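Local coordinates for protein T-box transcription factor TBX21 (Mus musculus, PDB 5T1J) that acts as the lineage-defining transcription factor of Th1 cells, binding DNA through its T-box domain to activate Th1 genes and repress opposing Th2 and Th17 programs, at residues Q144-V150 against H167-Q172; N94-V98 against Q133-L137. All blocks are in the same frame, centred on the assembly; numbering follows the deposited sequence.

Contact 1 (Q144-V150 against H167-Q172); sequences QPRLHIV and HVFTFQ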
loop_
_atom_site.group_PDB
_atom_site.type_symbol
_atom_site.label_atom_id
_atom_site.label_comp_id
_atom_site.label_asym_id
_atom_site.label_seq_id
_atom_site.Cartn_x
_atom_site.Cartn_y
_atom_site.Cartn_z
ATOM N N GLN A 144 15.158 4.702 5.076
ATOM C CA GLN A 144 14.729 6.088 5.056
ATOM C C GLN A 144 13.246 6.224 4.730
ATOM O O GLN A 144 12.784 5.804 3.658
ATOM C CB GLN A 144 15.553 6.888 4.061
ATOM C CG GLN A 144 14.919 8.206 3.694
ATOM C CD GLN A 144 15.799 8.995 2.787
ATOM O OE1 GLN A 144 16.378 8.453 1.848
ATOM N NE2 GLN A 144 15.927 10.286 3.066
ATOM N N PRO A 145 12.487 6.787 5.680
ATOM C CA PRO A 145 11.073 7.066 5.481
ATOM C C PRO A 145 10.925 8.053 4.344
ATOM O O PRO A 145 11.707 9.008 4.234
ATOM C CB PRO A 145 10.648 7.682 6.811
ATOM C CG PRO A 145 11.569 7.070 7.803
ATOM C CD PRO A 145 12.894 7.003 7.077
ATOM N N ARG A 146 9.893 7.825 3.540
ATOM C CA ARG A 146 9.628 8.597 2.348
ATOM C C ARG A 146 8.105 8.645 2.161
ATOM O O ARG A 146 7.483 7.580 2.178
ATOM C CB ARG A 146 10.333 7.928 1.167
ATOM C CG ARG A 146 10.238 8.681 -0.126
ATOM C CD ARG A 146 10.958 7.945 -1.238
ATOM N NE ARG A 146 10.369 6.618 -1.448
ATOM C CZ ARG A 146 10.701 5.787 -2.435
ATOM N NH1 ARG A 146 11.605 6.142 -3.341
ATOM N NH2 ARG A 146 10.119 4.599 -2.530
ATOM N N LEU A 147 7.485 9.823 1.983
ATOM C CA LEU A 147 6.006 9.868 1.763
ATOM C C LEU A 147 5.533 10.505 0.475
ATOM O O LEU A 147 6.010 11.572 0.072
ATOM C CB LEU A 147 5.291 10.578 2.922
ATOM C CG LEU A 147 3.895 11.205 2.752
ATOM C CD1 LEU A 147 3.139 11.233 4.057
ATOM C CD2 LEU A 147 4.004 12.663 2.257
ATOM N N HIS A 148 4.509 9.886 -0.109
ATOM C CA HIS A 148 4.010 10.330 -1.397
ATOM C C HIS A 148 2.611 10.813 -1.283
ATOM O O HIS A 148 1.841 10.371 -0.426
ATOM C CB HIS A 148 4.042 9.191 -2.383
ATOM C CG HIS A 148 4.973 8.110 -1.966
ATOM N ND1 HIS A 148 4.676 7.263 -0.922
ATOM C CD2 HIS A 148 6.201 7.759 -2.406
ATOM C CE1 HIS A 148 5.675 6.419 -0.751
ATOM N NE2 HIS A 148 6.614 6.696 -1.639
ATOM N N ILE A 149 2.268 11.678 -2.216
ATOM C CA ILE A 149 0.910 12.121 -2.323
ATOM C C ILE A 149 0.488 12.000 -3.782
ATOM O O ILE A 149 0.774 12.852 -4.630
ATOM C CB ILE A 149 0.738 13.545 -1.754
ATOM C CG1 ILE A 149 1.699 14.549 -2.391
ATOM C CG2 ILE A 149 1.027 13.535 -0.290
ATOM C CD1 ILE A 149 1.391 15.985 -1.995
ATOM N N VAL A 150 -0.136 10.858 -4.056
ATOM C CA VAL A 150 -0.769 10.590 -5.324
ATOM C C VAL A 150 -2.159 11.177 -5.223
ATOM O O VAL A 150 -2.896 10.848 -4.292
ATOM C CB VAL A 150 -0.823 9.079 -5.606
ATOM C CG1 VAL A 150 -1.608 8.781 -6.865
ATOM C CG2 VAL A 150 0.583 8.510 -5.705
ATOM N N HIS A 167 3.883 12.205 -7.824
ATOM C CA HIS A 167 4.482 12.923 -6.668
ATOM C C HIS A 167 4.903 12.123 -5.424
ATOM O O HIS A 167 4.121 11.354 -4.862
ATOM C CB HIS A 167 3.564 14.061 -6.229
ATOM C CG HIS A 167 3.787 15.312 -7.018
ATOM N ND1 HIS A 167 4.694 16.276 -6.637
ATOM C CD2 HIS A 167 3.247 15.744 -8.182
ATOM C CE1 HIS A 167 4.703 17.250 -7.530
ATOM N NE2 HIS A 167 3.827 16.955 -8.474
ATOM N N VAL A 168 6.146 12.380 -4.995
ATOM C CA VAL A 168 6.843 11.682 -3.900
ATOM C C VAL A 168 7.702 12.629 -3.021
ATOM O O VAL A 168 8.445 13.437 -3.559
ATOM C CB VAL A 168 7.767 10.587 -4.479
ATOM C CG1 VAL A 168 8.744 10.059 -3.414
ATOM C CG2 VAL A 168 6.946 9.458 -5.098
ATOM N N PHE A 169 7.643 12.528 -1.691
ATOM C CA PHE A 169 8.525 13.354 -0.837
ATOM C C PHE A 169 9.443 12.513 0.075
ATOM O O PHE A 169 9.015 11.488 0.601
ATOM C CB PHE A 169 7.715 14.304 0.052
ATOM C CG PHE A 169 7.325 15.600 -0.611
ATOM C CD1 PHE A 169 7.558 15.811 -1.963
ATOM C CD2 PHE A 169 6.754 16.625 0.132
ATOM C CE1 PHE A 169 7.187 17.011 -2.575
ATOM C CE2 PHE A 169 6.390 17.829 -0.472
ATOM C CZ PHE A 169 6.607 18.020 -1.826
ATOM N N THR A 170 10.692 12.957 0.270
ATOM C CA THR A 170 11.694 12.228 1.077
ATOM C C THR A 170 12.145 13.134 2.216
ATOM O O THR A 170 12.175 14.342 2.023
ATOM C CB THR A 170 12.978 11.850 0.271
ATOM O OG1 THR A 170 13.681 13.039 -0.121
ATOM C CG2 THR A 170 12.650 11.008 -0.964
ATOM N N PHE A 171 12.503 12.575 3.378
ATOM C CA PHE A 171 13.160 13.351 4.457
ATOM C C PHE A 171 14.466 12.675 4.832
ATOM O O PHE A 171 14.459 11.500 5.194
ATOM C CB PHE A 171 12.298 13.461 5.713
ATOM C CG PHE A 171 11.257 14.537 5.648
ATOM C CD1 PHE A 171 10.543 14.881 6.774
ATOM C CD2 PHE A 171 10.973 15.202 4.453
ATOM C CE1 PHE A 171 9.564 15.860 6.701
ATOM C CE2 PHE A 171 9.995 16.190 4.383
ATOM C CZ PHE A 171 9.295 16.522 5.508
ATOM N N GLN A 172 15.588 13.379 4.743
ATOM C CA GLN A 172 16.850 12.695 4.999
ATOM C C GLN A 172 17.226 12.734 6.481
ATOM O O GLN A 172 17.856 11.803 6.980
ATOM C CB GLN A 172 17.978 13.291 4.146
ATOM C CG GLN A 172 19.262 12.453 4.169
ATOM C CD GLN A 172 20.426 13.082 3.413
ATOM O OE1 GLN A 172 20.415 14.271 3.103
ATOM N NE2 GLN A 172 21.445 12.279 3.128
#
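F169 N donates to L147 O at 2.6 Å, and L147 N returns a weak bond to F169 O, so these two residues form a hydrogen-bonded antiparallel pair. Two residues further along, I149 N reaches H167 O at 3.2 Å and adds a backbone bond just beyond strand 168-170. At the other end a side chain replaces the backbone: Q144 NE2 gives a nearly straight bond (176°) to F171 O, 2.9 Å away. The acceptor lies in the amide plane, but the donor stands above the carbonyl plane; the extended glutamine, CG anti to its N (chi1 163°), spans the gap where the backbones have spread apart. The setting is the T-box's p53-like beta fold, in which strand 142-151 pairs antiparallel with both 168-170 and 59-70. R146, H148, V168 and T170 share one face. V168 CG2 meets the edge of the H148 ring at CD2 (3.3 Å). H148 stacks on F63 and bonds to its carbonyl. R146 lays its methylenes across T170, CG to CG2 at 3.5 Å, leaving its guanidinium to a salt bridge with D65; a long aliphatic stem with a charged end suits this partly exposed place.

Contact 2 (N94-V98 against Q133-L137); sequences NRLYV and QMIVL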
loop_
_atom_site.group_PDB
_atom_site.type_symbol
_atom_site.label_atom_id
_atom_site.label_comp_id
_atom_site.label_asym_id
_atom_site.label_seq_id
_atom_site.Cartn_x
_atom_site.Cartn_y
_atom_site.Cartn_z
ATOM N N ASN A 94 11.461 -2.227 1.447
ATOM C CA ASN A 94 10.298 -1.408 1.793
ATOM C C ASN A 94 9.029 -2.239 2.020
ATOM O O ASN A 94 8.989 -3.419 1.686
ATOM C CB ASN A 94 10.032 -0.396 0.670
ATOM C CG ASN A 94 9.125 0.730 1.092
ATOM O OD1 ASN A 94 7.966 0.522 1.430
ATOM N ND2 ASN A 94 9.625 1.945 0.974
ATOM N N ARG A 95 7.993 -1.593 2.546
ATOM C CA ARG A 95 6.610 -2.090 2.569
ATOM C C ARG A 95 5.782 -0.878 2.826
ATOM O O ARG A 95 6.161 -0.028 3.677
ATOM C CB ARG A 95 6.269 -3.143 3.632
ATOM C CG ARG A 95 6.893 -4.464 3.431
ATOM C CD ARG A 95 5.935 -5.637 3.452
ATOM N NE ARG A 95 6.706 -6.878 3.388
ATOM C CZ ARG A 95 7.776 -7.121 2.612
ATOM N NH1 ARG A 95 8.198 -6.254 1.701
ATOM N NH2 ARG A 95 8.415 -8.290 2.711
ATOM N N LEU A 96 4.781 -0.693 1.967
ATOM C CA LEU A 96 4.009 0.521 2.052
ATOM C C LEU A 96 3.208 0.579 3.358
ATOM O O LEU A 96 2.869 -0.459 3.942
ATOM C CB LEU A 96 3.126 0.674 0.823
ATOM C CG LEU A 96 3.838 1.301 -0.382
ATOM C CD1 LEU A 96 5.142 0.644 -0.746
ATOM C CD2 LEU A 96 2.931 1.280 -1.578
ATOM N N TYR A 97 2.931 1.804 3.805
ATOM C CA TYR A 97 1.985 2.067 4.875
ATOM C C TYR A 97 1.129 3.280 4.562
ATOM O O TYR A 97 1.595 4.435 4.791
ATOM C CB TYR A 97 2.694 2.301 6.204
ATOM C CG TYR A 97 1.765 2.327 7.402
ATOM C CD1 TYR A 97 1.546 1.181 8.157
ATOM C CD2 TYR A 97 1.111 3.505 7.780
ATOM C CE1 TYR A 97 0.712 1.207 9.257
ATOM C CE2 TYR A 97 0.272 3.537 8.872
ATOM C CZ TYR A 97 0.073 2.385 9.609
ATOM O OH TYR A 97 -0.756 2.394 10.703
ATOM N N VAL A 98 -0.108 2.996 4.116
ATOM C CA VAL A 98 -1.168 3.966 3.869
ATOM C C VAL A 98 -1.858 4.404 5.159
ATOM O O VAL A 98 -2.249 3.559 5.976
ATOM C CB VAL A 98 -2.273 3.355 2.852
ATOM C CG1 VAL A 98 -2.612 1.919 3.186
ATOM C CG2 VAL A 98 -3.585 4.175 2.788
ATOM N N GLN A 133 -0.273 -5.072 7.683
ATOM C CA GLN A 133 0.029 -3.726 7.175
ATOM C C GLN A 133 1.087 -3.060 8.063
ATOM O O GLN A 133 0.921 -1.937 8.582
ATOM C CB GLN A 133 -1.235 -2.853 7.046
ATOM C CG GLN A 133 -1.019 -1.455 6.371
ATOM C CD GLN A 133 -2.299 -0.603 6.247
ATOM O OE1 GLN A 133 -3.407 -1.142 6.131
ATOM N NE2 GLN A 133 -2.147 0.730 6.328
ATOM N N MET A 134 2.225 -3.733 8.179
ATOM C CA MET A 134 3.300 -3.173 8.973
ATOM C C MET A 134 4.586 -3.465 8.239
ATOM O O MET A 134 4.737 -4.518 7.620
ATOM C CB MET A 134 3.263 -3.727 10.414
ATOM C CG MET A 134 3.428 -5.227 10.586
ATOM S SD MET A 134 2.976 -5.695 12.281
ATOM C CE MET A 134 3.277 -7.463 12.281
ATOM N N ILE A 135 5.498 -2.501 8.265
ATOM C CA ILE A 135 6.714 -2.619 7.487
ATOM C C ILE A 135 7.595 -3.670 8.093
ATOM O O ILE A 135 7.799 -3.718 9.304
ATOM C CB ILE A 135 7.456 -1.308 7.409
ATOM C CG1 ILE A 135 6.445 -0.193 7.197
ATOM C CG2 ILE A 135 8.403 -1.365 6.269
ATOM C CD1 ILE A 135 7.009 1.030 6.605
ATOM N N VAL A 136 8.128 -4.512 7.233
ATOM C CA VAL A 136 8.959 -5.579 7.714
ATOM C C VAL A 136 10.360 -5.216 7.211
ATOM O O VAL A 136 10.603 -5.019 6.014
ATOM C CB VAL A 136 8.444 -6.957 7.237
ATOM C CG1 VAL A 136 8.454 -7.014 5.772
ATOM C CG2 VAL A 136 9.287 -8.069 7.786
ATOM N N LEU A 137 11.259 -5.030 8.169
ATOM C CA LEU A 137 12.593 -4.532 7.881
ATOM C C LEU A 137 13.696 -5.483 8.261
ATOM O O LEU A 137 13.502 -6.380 9.049
ATOM C CB LEU A 137 12.809 -3.183 8.567
ATOM C CG LEU A 137 11.926 -2.057 8.021
ATOM C CD1 LEU A 137 12.024 -0.785 8.783
ATOM C CD2 LEU A 137 12.370 -1.807 6.592
#
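The van der Waals contacts centre on the R95 side chain, I135 and V136. R95 CB packs against I135 CG2 at 3.8 Å, and R95 CG lies at the same distance from V136 CG1, a methyl that also sits over one face of the guanidinium. The arginine bends at chi2 (-128°), which lays its stem and flat head across the valine; a beta-branched residue offers a methyl close to its backbone for this. The CD1 methyl of buried I135 lies against R95 O at 3.2 Å, and I135 also touches V66 and L119. The contact joins two sheets: strand 135-136 is the outer strand beside 120-122 in a small three-stranded sheet, while 96-105 pairs with 59-70 in the main sheet of the T-box. A second kind of contact is amide over aromatic ring. Q133 NE2 stands 4.0 Å above the centre of the Y97 ring, with the amide and ring planes 60° apart, and the glutamine chain runs out fully extended to get there. Of polar approaches, Q133 NE2 comes to 2.9 Å from V98 O. The second subunit adds cover, its P103 packing on R95 and its own R95 on V98. Aliphatic stem, methyls and an amide over a ring thus join the segments without a backbone ladder.

The two contacts follow one another along the chain, contact 2 closing at 137 before contact 1 opens at 144. Their centres are 14 Å apart and their nearest atoms about 4 Å, without touching. Strand 59-70 ties them together: it pairs with 96-105, which takes in the end of 94-98, and with 142-151, which carries 144-150. F116 also serves both, receiving L147 from contact 1 and Y97 from contact 2. They differ in surroundings. The nearest atom of contact 2 is about 8 Å from the bound nucleic acid, and the second subunit packs on it; contact 1 is about 15 Å from the nucleic acid at its nearest atom, and no second subunit touches it.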